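DUF1896 domain-containing protein (Porphyromonas gingivalis, PDB 2APL) is of unknown function but folds into an elongated, mainly helical chain with no strands, built of seven helices, that belongs to the DUF1896 family of uncharacterised proteins. Local coordinates at residues E8-F12 with D39-Y45; Y19-P25 with L70-D76; V111-L117 with H129-L134; L98-L102 with H146-I150. All blocks are in the same frame, centred on the assembly; numbering follows the deposited sequence.

From the N terminus, helix 3-23 takes part in two contacts. Interaction 1 (8-12 with 39-45) pairs it with helix 31-51, closing the loop between the first two helices at one end of the molecule. Interaction 2 (19-25 with 70-76) uses its C-terminal end and crosses interaction 1 along the chain; with its centre about 2 Å from the centre of the chain, it ties the N-terminal helices to the start of helix 74-85. Interaction 3 (111-117 with 129-134) joins helix 106-112 to helix 126-143 and is nested inside the loop that interaction 4 (98-102 with 146-150) closes. Interaction 2 touches both, through F72 and R74 towards interaction 3 and Y75 towards interaction 4.

Interaction 1 of 4, residues E8-F12 with D39-Y45; sequences ELSHF and DEALTAY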
# COMPACT_ATOMS: atom_id res chain seq x y z
N GLU A 8 -5.14 22.26 -6.85
CA GLU A 8 -4.15 21.46 -6.14
C GLU A 8 -4.81 20.39 -5.35
O GLU A 8 -4.26 19.29 -5.25
CB GLU A 8 -3.23 22.31 -5.20
CG GLU A 8 -2.28 23.20 -5.97
CD GLU A 8 -1.27 22.40 -6.80
OE1 GLU A 8 -0.78 21.34 -6.35
OE2 GLU A 8 -0.97 22.83 -7.92
N LEU A 9 -5.93 20.71 -4.70
CA LEU A 9 -6.58 19.70 -3.89
C LEU A 9 -7.02 18.50 -4.78
O LEU A 9 -6.83 17.32 -4.43
CB LEU A 9 -7.77 20.29 -3.10
CG LEU A 9 -8.61 19.25 -2.33
CD1 LEU A 9 -7.77 18.62 -1.19
CD2 LEU A 9 -9.87 19.95 -1.74
N SER A 10 -7.63 18.81 -5.92
CA SER A 10 -8.05 17.77 -6.85
C SER A 10 -6.86 16.95 -7.35
O SER A 10 -6.98 15.76 -7.57
CB SER A 10 -8.84 18.38 -8.04
OG SER A 10 -10.08 18.91 -7.55
N HIS A 11 -5.71 17.59 -7.53
CA HIS A 11 -4.50 16.92 -7.99
C HIS A 11 -4.04 15.91 -6.91
O HIS A 11 -3.79 14.74 -7.20
CB HIS A 11 -3.42 17.99 -8.28
CG HIS A 11 -2.06 17.41 -8.54
ND1 HIS A 11 -1.80 16.58 -9.60
CD2 HIS A 11 -0.90 17.52 -7.85
CE1 HIS A 11 -0.53 16.24 -9.59
NE2 HIS A 11 0.04 16.78 -8.53
N PHE A 12 -3.98 16.35 -5.65
CA PHE A 12 -3.53 15.46 -4.57
C PHE A 12 -4.55 14.34 -4.37
O PHE A 12 -4.16 13.20 -4.17
CB PHE A 12 -3.33 16.23 -3.25
CG PHE A 12 -2.21 17.24 -3.32
CD1 PHE A 12 -0.94 16.87 -3.80
CD2 PHE A 12 -2.43 18.58 -2.92
CE1 PHE A 12 0.10 17.82 -3.88
CE2 PHE A 12 -1.41 19.55 -3.02
CZ PHE A 12 -0.15 19.18 -3.50
N ASP A 39 -6.70 16.75 2.16
CA ASP A 39 -6.72 18.00 2.92
C ASP A 39 -5.37 18.29 3.61
O ASP A 39 -4.87 19.42 3.53
CB ASP A 39 -7.81 17.95 4.02
CG ASP A 39 -9.22 18.21 3.50
OD1 ASP A 39 -9.37 18.44 2.28
OD2 ASP A 39 -10.20 18.21 4.32
N GLU A 40 -4.79 17.27 4.27
CA GLU A 40 -3.46 17.43 4.85
C GLU A 40 -2.37 17.81 3.84
O GLU A 40 -1.47 18.62 4.18
CB GLU A 40 -2.96 16.17 5.59
CG GLU A 40 -3.79 15.72 6.72
CD GLU A 40 -3.30 14.40 7.30
OE1 GLU A 40 -2.04 14.10 7.32
OE2 GLU A 40 -4.21 13.67 7.76
N ALA A 41 -2.35 17.12 2.69
CA ALA A 41 -1.38 17.42 1.65
C ALA A 41 -1.53 18.87 1.13
O ALA A 41 -0.55 19.61 0.97
CB ALA A 41 -1.51 16.43 0.46
N LEU A 42 -2.77 19.27 0.88
CA LEU A 42 -3.05 20.66 0.55
C LEU A 42 -2.52 21.70 1.55
O LEU A 42 -1.90 22.67 1.14
CB LEU A 42 -4.52 20.89 0.25
CG LEU A 42 -4.81 22.35 -0.12
CD1 LEU A 42 -4.41 22.68 -1.56
CD2 LEU A 42 -6.27 22.65 0.18
N THR A 43 -2.77 21.51 2.84
CA THR A 43 -2.21 22.36 3.87
C THR A 43 -0.70 22.43 3.80
O THR A 43 -0.12 23.53 4.00
CB THR A 43 -2.66 21.86 5.30
OG1 THR A 43 -4.09 21.89 5.34
CG2 THR A 43 -2.09 22.69 6.45
N ALA A 44 -0.04 21.28 3.59
CA ALA A 44 1.42 21.25 3.46
C ALA A 44 1.89 22.08 2.24
O ALA A 44 2.87 22.83 2.32
CB ALA A 44 1.94 19.80 3.34
N TYR A 45 1.18 21.92 1.15
CA TYR A 45 1.44 22.69 -0.07
C TYR A 45 1.27 24.22 0.15
O TYR A 45 2.18 25.01 -0.11
CB TYR A 45 0.53 22.22 -1.21
CG TYR A 45 0.69 23.06 -2.48
CD1 TYR A 45 1.63 22.72 -3.44
CD2 TYR A 45 -0.05 24.20 -2.67
CE1 TYR A 45 1.83 23.56 -4.57
CE2 TYR A 45 0.15 25.03 -3.78
CZ TYR A 45 1.08 24.68 -4.73
OH TYR A 45 1.25 25.46 -5.86
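E8 lays its carboxylate almost flat on the ring of Y45, the two planes 6° apart. The approach is made over one ring face: E8 CG sits toward the rim, 3.7 Å from Y45 CE2. A bend at chi2 (-65°) turns the acid along the ring instead of letting it run straight out, while Y45 OH is hydrogen-bonded to H55 ND1 and E59 OE2, another acid, lies close to E8 OE1. F12 is met differently. Its ring takes the methyl of A41 over one face, with A41 CB 3.9 Å from F12 CG, and Y45 CD1 lies in the ring plane at its edge. The side chains of F12 and Y45 cross at about a right angle, bringing F12 CE2 within 3.8 Å of Y45 CB. These groups fill the interface of a helix pair, helices 3-23 and 31-51, whose local axes come within 9.0 Å and run closer to antiparallel than parallel, at 129°. Helix 55-67 packs against the same region, with A62 touching F12 and L66 touching A41. Toward the partly exposed border, L42 CD1 reaches E8 CB at 3.8 Å, and L9 CD1 comes equally close to D39 OD1, a carbon beside a carboxylate oxygen.

Interaction 2 of 4, residues Y19-P25 with L70-D76; sequences YLNEHFP and LHFSRYD
H23 and F24, where helix 3-23 gives way to loop, lie with their CA atoms nearest those of D76 and Y75 at the start of helix 74-85. The ring of F24 is gripped from both sides, L70 CD2 over one face and S73 CB over the opposite one, while F72 O lies near the ring plane at the edge. P25 CG sits over the centre of the Y75 ring, 3.9 Å from its centroid. Y19 OH donates to L70 O at 3.1 Å, from above the carbonyl plane. S73 OG, placed anti to its own backbone N (chi1 170°), donates to H23 O at 2.5 Å, in the carbonyl plane, and as N-cap accepts from D76 N at 3.0 Å. H23 ND1 donates to the syn lone pair of D76 OD2 over 2.5 Å; the bond is bent (150° at the hydrogen), the oxygen tilts out of the ring plane, and imidazole and carboxylate planes stand 76° apart. The bonds donated by S73 and H23 are unusually short, their lengths doubtful. One hydroxyl thus ties the end of helix 3-23 to the beginning of helix 74-85, with a water bridging H23 O and Y75 N. The histidine-carboxylate bond probably restrains the imidazole's rotation.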
# COMPACT_ATOMS: atom_id res chain seq x y z
N TYR A 19 -3.04 5.77 -6.20
CA TYR A 19 -2.06 5.06 -5.42
C TYR A 19 -2.73 3.98 -4.57
O TYR A 19 -2.25 2.86 -4.52
CB TYR A 19 -1.30 6.07 -4.52
CG TYR A 19 -0.14 5.40 -3.79
CD1 TYR A 19 1.05 5.22 -4.44
CD2 TYR A 19 -0.25 4.98 -2.43
CE1 TYR A 19 2.13 4.61 -3.83
CE2 TYR A 19 0.87 4.38 -1.78
CZ TYR A 19 2.05 4.18 -2.52
OH TYR A 19 3.21 3.62 -2.00
N LEU A 20 -3.83 4.33 -3.90
CA LEU A 20 -4.59 3.34 -3.13
C LEU A 20 -5.23 2.26 -4.02
O LEU A 20 -5.16 1.07 -3.70
CB LEU A 20 -5.65 4.02 -2.26
CG LEU A 20 -5.11 4.99 -1.18
CD1 LEU A 20 -6.29 5.69 -0.52
CD2 LEU A 20 -4.31 4.26 -0.09
N ASN A 21 -5.79 2.67 -5.16
CA ASN A 21 -6.37 1.74 -6.08
C ASN A 21 -5.33 0.70 -6.45
O ASN A 21 -5.66 -0.52 -6.54
CB ASN A 21 -6.84 2.38 -7.38
CG ASN A 21 -8.12 3.16 -7.24
OD1 ASN A 21 -8.83 3.10 -6.19
ND2 ASN A 21 -8.39 4.00 -8.27
N GLU A 22 -4.07 1.13 -6.60
CA GLU A 22 -3.06 0.15 -7.07
C GLU A 22 -2.46 -0.70 -5.94
O GLU A 22 -2.17 -1.86 -6.14
CB GLU A 22 -1.90 0.88 -7.79
CG GLU A 22 -2.34 1.60 -9.08
CD GLU A 22 -1.25 2.54 -9.66
OE1 GLU A 22 -0.47 3.13 -8.86
OE2 GLU A 22 -1.21 2.71 -10.91
N HIS A 23 -2.29 -0.11 -4.76
CA HIS A 23 -1.37 -0.65 -3.75
C HIS A 23 -2.10 -1.03 -2.45
O HIS A 23 -1.58 -1.79 -1.63
CB HIS A 23 -0.29 0.40 -3.40
CG HIS A 23 0.63 0.72 -4.54
ND1 HIS A 23 1.53 -0.19 -5.05
CD2 HIS A 23 0.74 1.84 -5.31
CE1 HIS A 23 2.18 0.36 -6.06
NE2 HIS A 23 1.72 1.59 -6.24
N PHE A 24 -3.27 -0.42 -2.23
CA PHE A 24 -4.09 -0.68 -1.04
C PHE A 24 -5.56 -0.77 -1.44
O PHE A 24 -6.39 0.04 -0.95
CB PHE A 24 -3.90 0.43 -0.02
CG PHE A 24 -2.49 0.56 0.47
CD1 PHE A 24 -2.09 -0.08 1.66
CD2 PHE A 24 -1.58 1.35 -0.22
CE1 PHE A 24 -0.79 0.05 2.13
CE2 PHE A 24 -0.25 1.50 0.30
CZ PHE A 24 0.13 0.86 1.46
N PRO A 25 -5.89 -1.71 -2.37
CA PRO A 25 -7.26 -1.72 -2.90
C PRO A 25 -8.27 -1.81 -1.77
O PRO A 25 -9.35 -1.27 -1.90
CB PRO A 25 -7.30 -2.95 -3.81
CG PRO A 25 -6.05 -3.78 -3.44
CD PRO A 25 -5.05 -2.76 -2.98
N LEU A 70 2.25 4.98 3.95
CA LEU A 70 1.66 4.12 2.95
C LEU A 70 2.70 3.54 1.98
O LEU A 70 2.36 3.04 0.94
CB LEU A 70 0.60 4.87 2.14
CG LEU A 70 -0.63 5.37 2.92
CD1 LEU A 70 -1.39 6.28 1.95
CD2 LEU A 70 -1.51 4.17 3.43
N HIS A 71 3.98 3.58 2.35
CA HIS A 71 5.02 2.98 1.51
C HIS A 71 5.10 1.48 1.53
O HIS A 71 5.48 0.89 0.51
CB HIS A 71 6.39 3.60 1.82
CG HIS A 71 6.46 5.06 1.52
ND1 HIS A 71 7.49 5.63 0.80
CD2 HIS A 71 5.62 6.08 1.84
CE1 HIS A 71 7.27 6.93 0.67
NE2 HIS A 71 6.15 7.23 1.29
N PHE A 72 4.77 0.86 2.68
CA PHE A 72 4.74 -0.60 2.73
C PHE A 72 3.31 -1.12 2.52
O PHE A 72 2.35 -0.68 3.18
CB PHE A 72 5.39 -1.21 4.00
CG PHE A 72 5.43 -2.74 3.97
CD1 PHE A 72 6.52 -3.40 3.39
CD2 PHE A 72 4.34 -3.47 4.41
CE1 PHE A 72 6.53 -4.80 3.30
CE2 PHE A 72 4.32 -4.86 4.31
CZ PHE A 72 5.43 -5.54 3.78
N SER A 73 3.20 -2.05 1.58
CA SER A 73 1.91 -2.56 1.16
C SER A 73 1.90 -4.08 1.39
O SER A 73 2.64 -4.83 0.71
CB SER A 73 1.66 -2.23 -0.30
OG SER A 73 0.51 -2.92 -0.79
N ARG A 74 1.04 -4.51 2.30
CA ARG A 74 0.77 -5.98 2.46
C ARG A 74 0.25 -6.61 1.17
O ARG A 74 0.71 -7.67 0.79
CB ARG A 74 -0.18 -6.25 3.62
CG ARG A 74 0.44 -5.76 4.96
CD ARG A 74 -0.50 -5.98 6.14
NE ARG A 74 -1.75 -5.25 5.91
CZ ARG A 74 -2.91 -5.49 6.53
NH1 ARG A 74 -3.01 -6.45 7.48
NH2 ARG A 74 -3.98 -4.78 6.19
N TYR A 75 -0.69 -5.93 0.50
CA TYR A 75 -1.21 -6.38 -0.79
C TYR A 75 -0.10 -6.63 -1.80
O TYR A 75 -0.02 -7.74 -2.34
CB TYR A 75 -2.25 -5.44 -1.34
CG TYR A 75 -2.64 -5.73 -2.78
CD1 TYR A 75 -3.62 -6.67 -3.08
CD2 TYR A 75 -1.98 -5.08 -3.85
CE1 TYR A 75 -3.96 -6.98 -4.42
CE2 TYR A 75 -2.33 -5.36 -5.20
CZ TYR A 75 -3.32 -6.28 -5.46
OH TYR A 75 -3.67 -6.57 -6.74
N ASP A 76 0.75 -5.63 -2.03
CA ASP A 76 1.88 -5.76 -2.95
C ASP A 76 2.83 -6.91 -2.55
O ASP A 76 3.38 -7.60 -3.41
CB ASP A 76 2.69 -4.44 -3.02
CG ASP A 76 1.99 -3.33 -3.85
OD1 ASP A 76 0.91 -3.58 -4.46
OD2 ASP A 76 2.54 -2.18 -3.89
O HOH W 1 -2.07 -3.37 1.18

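Interaction 3 of 4, residues V111-L117 with H129-L134; sequences VFAKYDL and HLYTEL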
# COMPACT_ATOMS: atom_id res chain seq x y z
N VAL A 111 0.93 -13.60 10.61
CA VAL A 111 2.31 -13.40 10.19
C VAL A 111 2.66 -11.90 10.08
O VAL A 111 3.64 -11.43 10.72
CB VAL A 111 2.63 -14.17 8.84
CG1 VAL A 111 3.97 -13.71 8.26
CG2 VAL A 111 2.60 -15.68 9.05
N PHE A 112 1.89 -11.12 9.28
CA PHE A 112 2.19 -9.69 9.12
C PHE A 112 2.22 -8.94 10.50
O PHE A 112 3.00 -7.99 10.72
CB PHE A 112 1.14 -9.02 8.20
CG PHE A 112 1.35 -9.21 6.73
CD1 PHE A 112 2.42 -8.61 6.07
CD2 PHE A 112 0.40 -9.89 5.96
CE1 PHE A 112 2.56 -8.70 4.65
CE2 PHE A 112 0.54 -9.99 4.58
CZ PHE A 112 1.63 -9.39 3.92
N ALA A 113 1.35 -9.39 11.43
CA ALA A 113 1.15 -8.70 12.71
C ALA A 113 2.37 -8.72 13.64
O ALA A 113 2.46 -7.91 14.59
CB ALA A 113 -0.07 -9.26 13.44
N LYS A 114 3.29 -9.65 13.38
CA LYS A 114 4.52 -9.79 14.16
C LYS A 114 5.54 -8.72 13.79
O LYS A 114 6.50 -8.55 14.50
CB LYS A 114 5.15 -11.16 13.96
CG LYS A 114 4.32 -12.29 14.57
CD LYS A 114 5.13 -13.56 14.77
CE LYS A 114 5.54 -14.21 13.45
NZ LYS A 114 6.16 -15.53 13.71
N TYR A 115 5.33 -8.02 12.67
CA TYR A 115 6.29 -7.01 12.18
C TYR A 115 5.77 -5.59 12.29
O TYR A 115 4.57 -5.35 12.27
CB TYR A 115 6.68 -7.33 10.73
CG TYR A 115 7.28 -8.70 10.57
CD1 TYR A 115 8.67 -8.87 10.66
CD2 TYR A 115 6.48 -9.84 10.35
CE1 TYR A 115 9.27 -10.13 10.53
CE2 TYR A 115 7.07 -11.13 10.23
CZ TYR A 115 8.46 -11.25 10.32
OH TYR A 115 9.08 -12.48 10.19
N ASP A 116 6.72 -4.66 12.45
CA ASP A 116 6.45 -3.25 12.46
C ASP A 116 6.61 -2.74 11.02
O ASP A 116 7.73 -2.43 10.57
CB ASP A 116 7.41 -2.55 13.46
CG ASP A 116 7.02 -1.10 13.73
OD1 ASP A 116 5.90 -0.66 13.33
OD2 ASP A 116 7.85 -0.39 14.35
N LEU A 117 5.50 -2.67 10.31
CA LEU A 117 5.52 -2.36 8.87
C LEU A 117 5.67 -0.87 8.53
O LEU A 117 4.80 -0.25 7.88
CB LEU A 117 4.33 -3.02 8.15
CG LEU A 117 4.16 -4.50 8.45
CD1 LEU A 117 2.82 -5.05 7.84
CD2 LEU A 117 5.40 -5.36 8.03
N HIS A 129 12.82 -11.95 6.41
CA HIS A 129 12.12 -12.79 7.36
C HIS A 129 10.62 -12.88 7.09
O HIS A 129 10.04 -13.98 7.07
CB HIS A 129 12.37 -12.34 8.80
CG HIS A 129 13.78 -12.51 9.25
ND1 HIS A 129 14.57 -11.45 9.64
CD2 HIS A 129 14.55 -13.62 9.42
CE1 HIS A 129 15.77 -11.89 10.00
NE2 HIS A 129 15.78 -13.20 9.87
N LEU A 130 9.99 -11.72 6.95
CA LEU A 130 8.59 -11.65 6.55
C LEU A 130 8.33 -12.46 5.27
O LEU A 130 7.46 -13.32 5.25
CB LEU A 130 8.16 -10.17 6.36
CG LEU A 130 6.73 -10.02 5.86
CD1 LEU A 130 5.70 -10.68 6.81
CD2 LEU A 130 6.42 -8.54 5.60
N TYR A 131 9.08 -12.18 4.21
CA TYR A 131 8.88 -12.80 2.91
C TYR A 131 8.96 -14.34 2.93
O TYR A 131 8.15 -15.04 2.28
CB TYR A 131 9.91 -12.25 1.93
CG TYR A 131 9.76 -12.68 0.50
CD1 TYR A 131 9.15 -11.86 -0.44
CD2 TYR A 131 10.29 -13.90 0.07
CE1 TYR A 131 9.04 -12.25 -1.79
CE2 TYR A 131 10.17 -14.31 -1.24
CZ TYR A 131 9.56 -13.48 -2.17
OH TYR A 131 9.47 -13.89 -3.48
N THR A 132 9.97 -14.84 3.65
CA THR A 132 10.17 -16.25 3.82
C THR A 132 9.02 -16.81 4.63
O THR A 132 8.49 -17.89 4.32
CB THR A 132 11.51 -16.51 4.54
OG1 THR A 132 12.56 -16.01 3.71
CG2 THR A 132 11.72 -17.99 4.86
N GLU A 133 8.58 -16.05 5.64
CA GLU A 133 7.54 -16.59 6.51
C GLU A 133 6.23 -16.69 5.72
O GLU A 133 5.49 -17.68 5.83
CB GLU A 133 7.43 -15.76 7.79
CG GLU A 133 6.59 -16.35 8.84
CD GLU A 133 6.77 -15.69 10.21
OE1 GLU A 133 7.47 -14.64 10.35
OE2 GLU A 133 6.22 -16.27 11.18
N LEU A 134 5.92 -15.65 4.94
CA LEU A 134 4.73 -15.66 4.06
C LEU A 134 4.73 -16.80 3.02
O LEU A 134 3.71 -17.47 2.80
CB LEU A 134 4.56 -14.30 3.35
CG LEU A 134 4.15 -13.11 4.23
CD1 LEU A 134 4.36 -11.78 3.39
CD2 LEU A 134 2.71 -13.23 4.82
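The ring of Y115 carries L130 CB over the centre of one face, with the centroid 4.1 Å away, and has two oxygens in its plane at the edge: E133 OE1, beside the hydroxyl, and F112 O. F112 offers a face to L134: the CD2 methyl lies above it, offset toward the rim, while L134 CD1 comes round to F112 CZ at 3.7 Å. The two side chains cross at about a right angle, so the forked end of the leucine spans the ring. L130 CD1 touches both aromatics, 3.7 Å from Y115 CE2 and 3.9 Å from F112 CD1, and L130 CD2 adds to the F112 side. V111 adds CG1 to this apolar layer, 3.7 Å from L134 CD2, and also brushes the aliphatic part of E133 as the two side chains slide past each other in opposite directions.

E133 leaves its helix with CG anti to the backbone N (chi1 -170°) and stays extended beyond, which carries the carboxylate out to the type I beta turn from F112 to Y115. There its oxygens are shared out. Y115 OH donates to E133 OE1 at 2.7 Å, nearly along the C-O axis, and K114 NZ forms a salt bridge with the syn lone pair of E133 OE2 at 2.6 Å. L117 and L130 both reach F72, joining this layer to the neighbouring loop. With a lysine on one oxygen and a phenol on the other, the carboxylate is held at both ends, and its negative charge is probably stabilised at the turn that follows helix 106-112.

Interaction 4 of 4, residues L98-L102 with H146-I150; sequences LAPIL and HLPTI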
# COMPACT_ATOMS: atom_id res chain seq x y z
N LEU A 98 -6.06 -13.65 -5.65
CA LEU A 98 -5.91 -14.24 -4.33
C LEU A 98 -5.39 -13.31 -3.25
O LEU A 98 -5.68 -13.54 -2.08
CB LEU A 98 -4.99 -15.47 -4.39
CG LEU A 98 -5.68 -16.82 -4.62
CD1 LEU A 98 -4.61 -17.83 -4.96
CD2 LEU A 98 -6.43 -17.21 -3.33
N ALA A 99 -4.56 -12.34 -3.61
CA ALA A 99 -3.90 -11.51 -2.61
C ALA A 99 -4.92 -10.84 -1.65
O ALA A 99 -4.71 -10.86 -0.46
CB ALA A 99 -3.01 -10.44 -3.28
N PRO A 100 -6.01 -10.22 -2.19
CA PRO A 100 -7.01 -9.60 -1.28
C PRO A 100 -7.67 -10.59 -0.32
O PRO A 100 -7.98 -10.22 0.80
CB PRO A 100 -8.09 -9.01 -2.24
CG PRO A 100 -7.44 -8.96 -3.57
CD PRO A 100 -6.37 -10.04 -3.61
N ILE A 101 -7.85 -11.84 -0.75
CA ILE A 101 -8.46 -12.87 0.10
C ILE A 101 -7.50 -13.36 1.16
O ILE A 101 -7.88 -13.54 2.32
CB ILE A 101 -8.94 -14.10 -0.75
CG1 ILE A 101 -10.03 -13.71 -1.74
CG2 ILE A 101 -9.55 -15.15 0.13
CD1 ILE A 101 -9.68 -12.62 -2.65
N LEU A 102 -6.26 -13.59 0.75
CA LEU A 102 -5.17 -13.93 1.68
C LEU A 102 -4.98 -12.84 2.72
O LEU A 102 -4.72 -13.14 3.89
CB LEU A 102 -3.87 -14.18 0.95
CG LEU A 102 -3.79 -15.50 0.19
CD1 LEU A 102 -2.58 -15.50 -0.69
CD2 LEU A 102 -3.74 -16.70 1.21
N HIS A 146 -6.17 -25.84 2.25
CA HIS A 146 -6.91 -24.83 2.99
C HIS A 146 -6.75 -23.46 2.31
O HIS A 146 -7.05 -22.42 2.89
CB HIS A 146 -6.50 -24.78 4.49
CG HIS A 146 -7.20 -25.79 5.35
ND1 HIS A 146 -8.34 -25.50 6.08
CD2 HIS A 146 -6.94 -27.10 5.60
CE1 HIS A 146 -8.75 -26.58 6.72
NE2 HIS A 146 -7.92 -27.57 6.45
N LEU A 147 -6.29 -23.47 1.06
CA LEU A 147 -6.14 -22.23 0.32
C LEU A 147 -7.55 -21.64 0.02
O LEU A 147 -8.45 -22.36 -0.42
CB LEU A 147 -5.25 -22.42 -0.92
CG LEU A 147 -4.76 -21.16 -1.67
CD1 LEU A 147 -3.72 -20.34 -0.86
CD2 LEU A 147 -4.20 -21.52 -3.04
N PRO A 148 -7.76 -20.35 0.34
CA PRO A 148 -9.05 -19.71 0.02
C PRO A 148 -9.28 -19.72 -1.48
O PRO A 148 -8.33 -19.73 -2.27
CB PRO A 148 -8.90 -18.29 0.55
CG PRO A 148 -7.65 -18.25 1.37
CD PRO A 148 -6.80 -19.42 0.99
N THR A 149 -10.53 -19.78 -1.90
CA THR A 149 -10.80 -20.05 -3.32
C THR A 149 -11.54 -18.94 -4.06
O THR A 149 -11.80 -17.86 -3.49
CB THR A 149 -11.53 -21.41 -3.54
OG1 THR A 149 -12.70 -21.46 -2.71
CG2 THR A 149 -10.61 -22.60 -3.23
N ILE A 150 -11.85 -19.23 -5.33
CA ILE A 150 -12.60 -18.38 -6.26
C ILE A 150 -11.90 -17.03 -6.55
O ILE A 150 -11.58 -16.73 -7.71
CB ILE A 150 -14.06 -18.17 -5.79
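I101 has its CG2 methyl anti to the backbone N (CG1 at chi1 -63°), and that methyl meets the ring of P148. In segment 146-150, L147 holds CG anti to its own backbone N (chi1 -168°), and its two methyls divide between L98 and L102. L98 is turned to a chi1 of -92°, off the usual staggered value, and this places one of its methyls by L147 and the other by P148. I101 and P148 slide past each other in opposite directions, with I101 CG2 beside both P148 CB and P148 CG; the first of these carbon pairs is closer than usual van der Waals contact, so its exact spacing is doubtful.

L98 crosses L147 at about a right angle, and the two meet through single methyls, L98 CD1 and L147 CD2, 4.2 Å apart. The other branch of L98 turns to the backbone, where L98 CD2 lies 3.3 Å from P148 O. One turn further along the helix, L102 CD2 is shared by two neighbours: it lies 4.2 Å from L147 CD1 and 4.1 Å from P148 CD, with L102 running obliquely to the leucine and roughly square to the proline. No hydrogen bond joins the two segments, so the contact rests on apolar surfaces. L141 of helix 126-143 touches both L102 and L147, extending the apolar patch, while A99 and P100 turn to helix 74-85. The arrangement is that of the irregular end of the modelled chain packed against a helix: after helix 126-143 it lays L147 and P148 against L98, I101 and L102 of helix 94-103.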